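Local coordinates for L-hydantoinase (Arthrobacter aurescens, PDB 1GKR), which hydrolyses the cyclic amide bond of hydantoins, preferring aryl over alkyl derivatives, with two zinc ions in each subunit of a homotetramer, at residues I63-K69 against Q112-L117. Residues are numbered along the deposited sequence; the frame is centred on the assembly and turned at random.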
loop_
_atom_site.group_PDB
_atom_site.type_symbol
_atom_site.label_atom_id
_atom_site.label_comp_id
_atom_site.label_asym_id
_atom_site.label_seq_id
_atom_site.Cartn_x
_atom_site.Cartn_y
_atom_site.Cartn_z
ATOM N N ILE A 63 30.813 25.820 -1.146
ATOM C CA ILE A 63 31.924 26.671 -0.770
ATOM C C ILE A 63 31.577 28.038 -1.357
ATOM O O ILE A 63 31.967 29.065 -0.818
ATOM C CB ILE A 63 33.255 26.163 -1.345
ATOM C CG1 ILE A 63 33.672 24.887 -0.613
ATOM C CG2 ILE A 63 34.330 27.243 -1.208
ATOM C CD1 ILE A 63 34.905 24.224 -1.184
ATOM N N ILE A 64 30.809 28.018 -2.448
ATOM C CA ILE A 64 30.327 29.214 -3.145
ATOM C C ILE A 64 31.400 29.913 -3.954
ATOM O O ILE A 64 31.373 29.860 -5.183
ATOM C CB ILE A 64 29.741 30.249 -2.178
ATOM C CG1 ILE A 64 28.734 29.592 -1.226
ATOM C CG2 ILE A 64 29.087 31.370 -2.989
ATOM C CD1 ILE A 64 27.347 29.440 -1.797
ATOM N N ASP A 65 32.319 30.583 -3.248
ATOM C CA ASP A 65 33.449 31.303 -3.839
ATOM C C ASP A 65 33.012 32.318 -4.899
ATOM O O ASP A 65 31.973 32.968 -4.767
ATOM C CB ASP A 65 34.436 30.302 -4.458
ATOM C CG ASP A 65 35.873 30.838 -4.543
ATOM O OD1 ASP A 65 36.571 30.854 -3.502
ATOM O OD2 ASP A 65 36.306 31.232 -5.652
ATOM N N MET A 66 33.819 32.447 -5.949
ATOM C CA MET A 66 33.552 33.380 -7.040
ATOM C C MET A 66 33.403 34.817 -6.540
ATOM O O MET A 66 34.075 35.207 -5.584
ATOM C CB MET A 66 32.317 32.933 -7.817
ATOM C CG MET A 66 32.436 31.501 -8.316
ATOM S SD MET A 66 33.996 31.173 -9.206
ATOM C CE MET A 66 33.467 31.491 -10.909
ATOM N N ASP A 67 32.534 35.605 -7.163
ATOM C CA ASP A 67 32.373 37.003 -6.757
ATOM C C ASP A 67 31.984 37.218 -5.301
ATOM O O ASP A 67 32.074 38.330 -4.781
ATOM C CB ASP A 67 31.359 37.723 -7.660
ATOM C CG ASP A 67 31.859 37.894 -9.087
ATOM O OD1 ASP A 67 33.028 37.527 -9.370
ATOM O OD2 ASP A 67 31.077 38.395 -9.927
ATOM N N LEU A 68 31.568 36.157 -4.633
ATOM C CA LEU A 68 31.166 36.272 -3.242
ATOM C C LEU A 68 32.161 35.599 -2.313
ATOM O O LEU A 68 31.858 35.357 -1.145
ATOM C CB LEU A 68 29.792 35.622 -3.057
ATOM C CG LEU A 68 28.683 36.092 -3.999
ATOM C CD1 LEU A 68 27.428 35.271 -3.740
ATOM C CD2 LEU A 68 28.421 37.589 -3.792
ATOM N N LYS A 69 33.351 35.307 -2.815
ATOM C CA LYS A 69 34.315 34.609 -1.993
ATOM C C LYS A 69 34.648 35.250 -0.647
ATOM O O LYS A 69 34.894 34.540 0.321
ATOM C CB LYS A 69 35.590 34.324 -2.787
ATOM C CG LYS A 69 36.508 35.496 -2.994
ATOM C CD LYS A 69 37.576 35.157 -4.040
ATOM C CE LYS A 69 36.979 35.148 -5.442
ATOM N NZ LYS A 69 37.963 34.746 -6.486
ATOM N N GLN A 112 38.944 28.265 -12.067
ATOM C CA GLN A 112 39.231 28.775 -10.735
ATOM C C GLN A 112 39.407 27.661 -9.711
ATOM O O GLN A 112 40.434 27.580 -9.032
ATOM C CB GLN A 112 38.091 29.679 -10.291
ATOM C CG GLN A 112 37.955 30.920 -11.125
ATOM C CD GLN A 112 38.737 32.055 -10.540
ATOM O OE1 GLN A 112 39.935 31.924 -10.259
ATOM N NE2 GLN A 112 38.066 33.185 -10.335
ATOM N N ALA A 113 38.380 26.820 -9.594
ATOM C CA ALA A 113 38.381 25.699 -8.662
ATOM C C ALA A 113 39.651 24.871 -8.811
ATOM O O ALA A 113 40.253 24.455 -7.820
ATOM C CB ALA A 113 37.169 24.824 -8.912
ATOM N N GLY A 114 40.050 24.633 -10.056
ATOM C CA GLY A 114 41.246 23.854 -10.304
ATOM C C GLY A 114 42.535 24.509 -9.833
ATOM O O GLY A 114 43.519 23.829 -9.537
ATOM N N GLN A 115 42.536 25.830 -9.757
ATOM C CA GLN A 115 43.722 26.548 -9.333
ATOM C C GLN A 115 43.809 26.751 -7.838
ATOM O O GLN A 115 44.899 26.948 -7.302
ATOM C CB GLN A 115 43.773 27.919 -9.992
ATOM C CG GLN A 115 43.895 27.907 -11.494
ATOM C CD GLN A 115 43.694 29.295 -12.088
ATOM O OE1 GLN A 115 43.765 29.480 -13.309
ATOM N NE2 GLN A 115 43.435 30.282 -11.223
ATOM N N ARG A 116 42.682 26.699 -7.144
ATOM C CA ARG A 116 42.741 26.949 -5.718
ATOM C C ARG A 116 42.311 25.857 -4.750
ATOM O O ARG A 116 42.653 25.919 -3.564
ATOM C CB ARG A 116 41.993 28.245 -5.420
ATOM C CG ARG A 116 42.679 29.460 -6.028
ATOM C CD ARG A 116 41.955 30.737 -5.696
ATOM N NE ARG A 116 40.836 30.974 -6.593
ATOM C CZ ARG A 116 39.606 31.262 -6.186
ATOM N NH1 ARG A 116 39.342 31.340 -4.884
ATOM N NH2 ARG A 116 38.643 31.487 -7.080
ATOM N N LEU A 117 41.578 24.858 -5.236
ATOM C CA LEU A 117 41.121 23.768 -4.377
ATOM C C LEU A 117 42.264 22.866 -3.934
ATOM O O LEU A 117 43.250 22.696 -4.654
ATOM C CB LEU A 117 40.065 22.942 -5.100
ATOM C CG LEU A 117 38.688 23.587 -5.047
ATOM C CD1 LEU A 117 37.739 22.855 -5.986
ATOM C CD2 LEU A 117 38.196 23.560 -3.599
#
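R116 reaches out from the last turn of helix 103-116 and sets the end of its guanidinium against the carboxylate of D65, in the loop that follows strand 51-62. The grip is two-pronged: NH2 of R116 lies 2.8 Å from OD2 of D65, and NH1 of R116 lies 3.1 Å from OD1 of D65, both reached on the syn side of the carboxylate. The two planes are turned 35° apart, so the pairing is skewed. With CG anti to the backbone N (chi1 -155°), the carboxylate of D65 is carried out toward R116. From above the carboxylate plane, the backbone N of M66 adds a bond to OD2 of D65 (2.8 Å), while OD1 also accepts from the backbone N of F75. NH1 of R116 has a second salt bridge, to E76. K69, bent at chi3, crosses the arginine at about a right angle; its NZ comes 3.4 Å from NH2 of R116, a proximity of like charges that D65 probably offsets, although its own salt bridge to K69 is long. An asparagine in place of D65 would probably weaken the hold on R116 and leave the two neighbouring cations without the carboxylate charge beside them. Beside the charged cluster, CD1 of I63 meets CD2 of L117 at 4.1 Å, both leaning on F75 of helix 75-85, and SD of M66 approaches CG of Q112. The network thus ties an outer helix of the amidohydrolase TIM barrel to the loop directly after H60 and H62, the zinc-binding histidine pair at the end of a barrel strand characteristic of this superfamily.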